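Local coordinates for protein geranyltranstransferase (Campylobacter jejuni, PDB 3NPK) that probably catalyses the condensation of geranyl diphosphate with isopentenyl diphosphate to give farnesyl diphosphate and pyrophosphate, a step of isoprene biosynthesis, at residues A[42-55]-A[178-192]. Numbering follows the deposited sequence.
Sequences FRAQLLLSVVQSNK and LIAAALKMGCEICEL. With PPV (pyrophosphate), chain C.
Leu47 lies as a knob in a hole formed by Ala182, Met185, Gly186 and Ile189: its CD1 meets Met185 CB at 3.7 Å, while CD2 meets Ile189 CD1, the two side chains crossing at about a right angle. With CG anti to the backbone N (chi1 179°), the branch point is carried toward Ala182 O and Gly186 N. Gly186 suits the tightest point, since Leu47 and Gly186 come within 4.5 Å, CA to CA, and Val50 CG1 rests on Gly186 C at 3.5 Å. With Ala182 CB close on Arg43 O, small residues let two helices of the all-helical prenyl synthase fold, crossing at -27°, bring their axes to 7.5 Å. Beside this line, branched Leu46 and Val50 share Leu183 CD2; Ile179 CG2 touches Leu46 CD1 (3.8 Å) and Phe42 CE2 (4.1 Å), while Leu46 CD1 covers one face of the Phe42 ring.

Polar groups gather at the two ends. Arg43 lays its aliphatic chain across Leu178 CD2, and NH1 donates to pyrophosphate O31 (3.1 Å, 160°), in plane at the guanidinium edge; Lys40 N and Arg92 NH2 also bond this ligand. At the other end, where a Schellman motif with Glu191 at positive phi ends the helix, one water joins Asn54 OD1 to Cys190 O, and a second links Lys55 NZ, Ile189 O and Glu191 OE1; Glu191 OE2 salt-bridges Lys127. With no direct hydrogen bond between the segments, cohesion rests on close apolar fit, supplemented by water bridges remote from pyrophosphate.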
loop_
_atom_site.group_PDB
_atom_site.type_symbol
_atom_site.label_atom_id
_atom_site.label_comp_id
_atom_site.label_asym_id
_atom_site.label_seq_id
_atom_site.Cartn_x
_atom_site.Cartn_y
_atom_site.Cartn_z
ATOM N N PHE A 42 -19.644 -4.419 -1.463
ATOM C CA PHE A 42 -19.945 -5.546 -0.580
ATOM C C PHE A 42 -19.044 -5.521 0.662
ATOM O O PHE A 42 -19.516 -5.704 1.788
ATOM C CB PHE A 42 -19.778 -6.852 -1.384
ATOM C CG PHE A 42 -19.927 -8.116 -0.580
ATOM C CD1 PHE A 42 -21.159 -8.487 -0.046
ATOM C CD2 PHE A 42 -18.845 -8.967 -0.404
ATOM C CE1 PHE A 42 -21.291 -9.681 0.673
ATOM C CE2 PHE A 42 -18.973 -10.147 0.310
ATOM C CZ PHE A 42 -20.189 -10.504 0.847
ATOM N N ARG A 43 -17.750 -5.286 0.469
ATOM C CA ARG A 43 -16.840 -5.306 1.608
ATOM C C ARG A 43 -17.129 -4.156 2.580
ATOM O O ARG A 43 -17.227 -4.367 3.803
ATOM C CB ARG A 43 -15.392 -5.300 1.124
ATOM C CG ARG A 43 -15.067 -6.577 0.355
ATOM C CD ARG A 43 -13.895 -6.442 -0.604
ATOM N NE ARG A 43 -13.731 -7.659 -1.409
ATOM C CZ ARG A 43 -14.466 -7.971 -2.478
ATOM N NH1 ARG A 43 -15.418 -7.148 -2.904
ATOM N NH2 ARG A 43 -14.244 -9.111 -3.138
ATOM N N ALA A 44 -17.255 -2.943 2.052
ATOM C CA ALA A 44 -17.690 -1.810 2.875
ATOM C C ALA A 44 -18.970 -2.139 3.643
ATOM O O ALA A 44 -19.077 -1.861 4.841
ATOM C CB ALA A 44 -17.914 -0.571 1.999
ATOM N N GLN A 45 -19.947 -2.721 2.956
ATOM C CA GLN A 45 -21.241 -2.995 3.586
ATOM C C GLN A 45 -21.181 -4.068 4.672
ATOM O O GLN A 45 -21.903 -3.978 5.683
ATOM C CB GLN A 45 -22.316 -3.315 2.547
ATOM C CG GLN A 45 -22.624 -2.116 1.623
ATOM C CD GLN A 45 -22.973 -0.871 2.422
ATOM O OE1 GLN A 45 -23.605 -0.960 3.471
ATOM N NE2 GLN A 45 -22.548 0.289 1.942
ATOM N N LEU A 46 -20.325 -5.073 4.493
ATOM C CA LEU A 46 -20.110 -6.052 5.564
ATOM C C LEU A 46 -19.585 -5.363 6.816
ATOM O O LEU A 46 -20.086 -5.594 7.919
ATOM C CB LEU A 46 -19.124 -7.133 5.126
ATOM C CG LEU A 46 -19.636 -8.141 4.094
ATOM C CD1 LEU A 46 -18.459 -8.988 3.664
ATOM C CD2 LEU A 46 -20.760 -8.998 4.675
ATOM N N LEU A 47 -18.587 -4.497 6.649
ATOM C CA LEU A 47 -17.995 -3.811 7.791
ATOM C C LEU A 47 -19.038 -2.923 8.466
ATOM O O LEU A 47 -19.190 -2.940 9.698
ATOM C CB LEU A 47 -16.790 -2.973 7.344
ATOM C CG LEU A 47 -16.097 -2.184 8.464
ATOM C CD1 LEU A 47 -14.612 -2.028 8.189
ATOM C CD2 LEU A 47 -16.721 -0.796 8.696
ATOM N N LEU A 48 -19.751 -2.130 7.670
ATOM C CA LEU A 48 -20.700 -1.171 8.241
ATOM C C LEU A 48 -21.873 -1.885 8.908
ATOM O O LEU A 48 -22.439 -1.378 9.879
ATOM C CB LEU A 48 -21.199 -0.204 7.166
ATOM C CG LEU A 48 -20.112 0.708 6.585
ATOM C CD1 LEU A 48 -20.635 1.412 5.326
ATOM C CD2 LEU A 48 -19.644 1.717 7.646
ATOM N N SER A 49 -22.232 -3.066 8.407
ATOM C CA SER A 49 -23.333 -3.832 8.995
ATOM C C SER A 49 -22.938 -4.288 10.395
ATOM O O SER A 49 -23.736 -4.193 11.346
ATOM C CB SER A 49 -23.680 -5.058 8.139
ATOM O OG SER A 49 -24.227 -4.698 6.874
ATOM N N VAL A 50 -21.709 -4.789 10.532
ATOM C CA VAL A 50 -21.226 -5.178 11.863
ATOM C C VAL A 50 -21.299 -3.985 12.824
ATOM O O VAL A 50 -21.863 -4.091 13.918
ATOM C CB VAL A 50 -19.789 -5.745 11.826
ATOM C CG1 VAL A 50 -19.276 -5.993 13.258
ATOM C CG2 VAL A 50 -19.754 -7.048 11.001
ATOM N N VAL A 51 -20.747 -2.844 12.416
ATOM C CA VAL A 51 -20.747 -1.669 13.282
ATOM C C VAL A 51 -22.174 -1.215 13.624
ATOM O O VAL A 51 -22.506 -0.980 14.793
ATOM C CB VAL A 51 -19.944 -0.503 12.663
ATOM C CG1 VAL A 51 -19.994 0.723 13.580
ATOM C CG2 VAL A 51 -18.495 -0.931 12.428
ATOM N N GLN A 52 -23.026 -1.103 12.611
ATOM C CA GLN A 52 -24.405 -0.680 12.843
ATOM C C GLN A 52 -25.112 -1.581 13.860
ATOM O O GLN A 52 -25.858 -1.103 14.715
ATOM C CB GLN A 52 -25.183 -0.639 11.522
ATOM C CG GLN A 52 -26.668 -0.286 11.684
ATOM C CD GLN A 52 -26.912 1.084 12.292
ATOM O OE1 GLN A 52 -26.005 1.910 12.405
ATOM N NE2 GLN A 52 -28.156 1.329 12.695
ATOM N N SER A 53 -24.854 -2.882 13.777
ATOM C CA SER A 53 -25.544 -3.865 14.612
ATOM C C SER A 53 -25.048 -3.865 16.055
ATOM O O SER A 53 -25.752 -4.309 16.964
ATOM C CB SER A 53 -25.381 -5.270 14.024
ATOM O OG SER A 53 -24.090 -5.796 14.297
ATOM N N ASN A 54 -23.836 -3.376 16.273
ATOM C CA ASN A 54 -23.199 -3.533 17.574
ATOM C C ASN A 54 -22.941 -2.215 18.307
ATOM O O ASN A 54 -23.213 -2.084 19.513
ATOM C CB ASN A 54 -21.889 -4.305 17.404
ATOM C CG ASN A 54 -21.345 -4.801 18.709
ATOM O OD1 ASN A 54 -20.505 -4.157 19.322
ATOM N ND2 ASN A 54 -21.852 -5.944 19.165
ATOM N N LYS A 55 -22.383 -1.249 17.581
ATOM C CA LYS A 55 -22.118 0.076 18.132
ATOM C C LYS A 55 -22.505 1.129 17.111
ATOM O O LYS A 55 -21.643 1.736 16.471
ATOM C CB LYS A 55 -20.642 0.219 18.501
ATOM C CG LYS A 55 -20.269 -0.399 19.833
ATOM C CD LYS A 55 -18.935 0.146 20.306
ATOM C CE LYS A 55 -18.456 -0.558 21.564
ATOM N NZ LYS A 55 -17.273 0.146 22.139
ATOM N N LEU A 178 -9.810 -10.996 2.339
ATOM C CA LEU A 178 -10.231 -9.595 2.396
ATOM C C LEU A 178 -11.705 -9.454 2.825
ATOM O O LEU A 178 -12.064 -8.505 3.532
ATOM C CB LEU A 178 -9.979 -8.887 1.057
ATOM C CG LEU A 178 -10.137 -7.356 1.119
ATOM C CD1 LEU A 178 -9.166 -6.733 2.092
ATOM C CD2 LEU A 178 -9.971 -6.734 -0.259
ATOM N N ILE A 179 -12.553 -10.401 2.412
ATOM C CA ILE A 179 -13.947 -10.448 2.874
ATOM C C ILE A 179 -14.011 -10.710 4.386
ATOM O O ILE A 179 -14.722 -10.012 5.129
ATOM C CB ILE A 179 -14.758 -11.499 2.072
ATOM C CG1 ILE A 179 -14.938 -11.002 0.632
ATOM C CG2 ILE A 179 -16.108 -11.771 2.715
ATOM C CD1 ILE A 179 -15.359 -12.059 -0.355
ATOM N N ALA A 180 -13.249 -11.691 4.847
ATOM C CA ALA A 180 -13.129 -11.958 6.286
ATOM C C ALA A 180 -12.598 -10.729 7.035
ATOM O O ALA A 180 -13.066 -10.386 8.136
ATOM C CB ALA A 180 -12.211 -13.168 6.521
ATOM N N ALA A 181 -11.620 -10.056 6.442
ATOM C CA ALA A 181 -11.059 -8.856 7.066
ATOM C C ALA A 181 -12.113 -7.759 7.230
ATOM O O ALA A 181 -12.131 -7.064 8.232
ATOM C CB ALA A 181 -9.874 -8.327 6.252
ATOM N N ALA A 182 -12.990 -7.597 6.242
ATOM C CA ALA A 182 -14.015 -6.567 6.343
ATOM C C ALA A 182 -14.883 -6.804 7.571
ATOM O O ALA A 182 -15.170 -5.876 8.338
ATOM C CB ALA A 182 -14.867 -6.559 5.093
ATOM N N LEU A 183 -15.314 -8.049 7.755
ATOM C CA LEU A 183 -16.117 -8.410 8.926
ATOM C C LEU A 183 -15.322 -8.221 10.220
ATOM O O LEU A 183 -15.828 -7.621 11.174
ATOM C CB LEU A 183 -16.605 -9.852 8.813
ATOM C CG LEU A 183 -17.686 -10.039 7.753
ATOM C CD1 LEU A 183 -17.846 -11.517 7.353
ATOM C CD2 LEU A 183 -19.031 -9.450 8.228
ATOM N N LYS A 184 -14.079 -8.711 10.251
ATOM C CA LYS A 184 -13.269 -8.610 11.471
ATOM C C LYS A 184 -12.988 -7.145 11.829
ATOM O O LYS A 184 -12.998 -6.766 12.995
ATOM C CB LYS A 184 -11.944 -9.372 11.336
ATOM C CG LYS A 184 -11.151 -9.402 12.658
ATOM C CD LYS A 184 -9.929 -10.263 12.596
ATOM C CE LYS A 184 -9.240 -10.272 13.975
ATOM N NZ LYS A 184 -7.980 -11.035 13.994
HETATM N N MSE A 185 -12.750 -6.320 10.819
HETATM C CA MSE A 185 -12.517 -4.902 11.053
HETATM C C MSE A 185 -13.754 -4.221 11.669
HETATM O O MSE A 185 -13.626 -3.345 12.540
HETATM C CB MSE A 185 -12.092 -4.228 9.748
HETATM C CG MSE A 185 -10.682 -4.664 9.364
HETATM SE SE MSE A 185 -10.144 -4.178 7.564
HETATM C CE MSE A 185 -9.675 -2.319 7.897
ATOM N N GLY A 186 -14.948 -4.618 11.240
ATOM C CA GLY A 186 -16.154 -4.123 11.908
ATOM C C GLY A 186 -16.118 -4.474 13.398
ATOM O O GLY A 186 -16.442 -3.647 14.264
ATOM N N CYS A 187 -15.695 -5.692 13.709
ATOM C CA CYS A 187 -15.616 -6.134 15.100
ATOM C C CYS A 187 -14.581 -5.310 15.863
ATOM O O CYS A 187 -14.801 -4.920 17.026
ATOM C CB CYS A 187 -15.254 -7.622 15.170
ATOM S SG CYS A 187 -16.489 -8.725 14.465
ATOM N N GLU A 188 -13.448 -5.044 15.219
ATOM C CA GLU A 188 -12.381 -4.296 15.875
ATOM C C GLU A 188 -12.790 -2.855 16.176
ATOM O O GLU A 188 -12.468 -2.322 17.247
ATOM C CB GLU A 188 -11.087 -4.368 15.066
ATOM C CG GLU A 188 -10.489 -5.799 15.125
ATOM C CD GLU A 188 -9.286 -6.033 14.230
ATOM O OE1 GLU A 188 -9.208 -5.455 13.117
ATOM O OE2 GLU A 188 -8.409 -6.821 14.659
ATOM N N ILE A 189 -13.502 -2.219 15.247
ATOM C CA ILE A 189 -14.045 -0.880 15.519
ATOM C C ILE A 189 -14.880 -0.879 16.807
ATOM O O ILE A 189 -14.803 0.057 17.632
ATOM C CB ILE A 189 -14.897 -0.388 14.338
ATOM C CG1 ILE A 189 -13.996 -0.075 13.149
ATOM C CG2 ILE A 189 -15.722 0.849 14.717
ATOM C CD1 ILE A 189 -14.748 -0.011 11.819
ATOM N N CYS A 190 -15.674 -1.933 16.976
ATOM C CA CYS A 190 -16.576 -2.066 18.118
ATOM C C CYS A 190 -15.909 -2.621 19.372
ATOM O O CYS A 190 -16.565 -2.754 20.419
ATOM C CB CYS A 190 -17.739 -2.973 17.734
ATOM S SG CYS A 190 -18.754 -2.306 16.413
ATOM N N GLU A 191 -14.628 -2.966 19.255
ATOM C CA GLU A 191 -13.876 -3.571 20.353
ATOM C C GLU A 191 -14.580 -4.840 20.849
ATOM O O GLU A 191 -14.635 -5.125 22.054
ATOM C CB GLU A 191 -13.610 -2.550 21.476
ATOM C CG GLU A 191 -12.597 -1.491 21.056
ATOM C CD GLU A 191 -12.458 -0.382 22.082
ATOM O OE1 GLU A 191 -13.291 0.537 22.063
ATOM O OE2 GLU A 191 -11.511 -0.423 22.902
ATOM N N LEU A 192 -15.108 -5.618 19.901
ATOM C CA LEU A 192 -15.719 -6.904 20.221
ATOM C C LEU A 192 -14.654 -7.890 20.690
ATOM O O LEU A 192 -13.505 -7.850 20.234
ATOM C CB LEU A 192 -16.453 -7.465 18.998
ATOM C CG LEU A 192 -17.270 -8.742 19.208
ATOM C CD1 LEU A 192 -18.470 -8.510 20.134
ATOM C CD2 LEU A 192 -17.727 -9.284 17.865
HETATM O O11 PPV C . -15.207 -8.348 -7.691
HETATM P P1 PPV C . -16.616 -7.669 -7.168
HETATM O O21 PPV C . -17.915 -8.596 -7.569
HETATM O O31 PPV C . -16.599 -7.517 -5.712
HETATM O OPP PPV C . -16.748 -6.266 -8.007
HETATM P P2 PPV C . -17.299 -4.806 -7.507
HETATM O O12 PPV C . -17.224 -3.925 -8.899
HETATM O O22 PPV C . -16.256 -4.125 -6.462
HETATM O O32 PPV C . -18.680 -4.874 -6.999
HETATM O O HOH W 1 -18.460 -4.613 21.044
HETATM O O HOH W 2 -15.218 0.823 20.276
#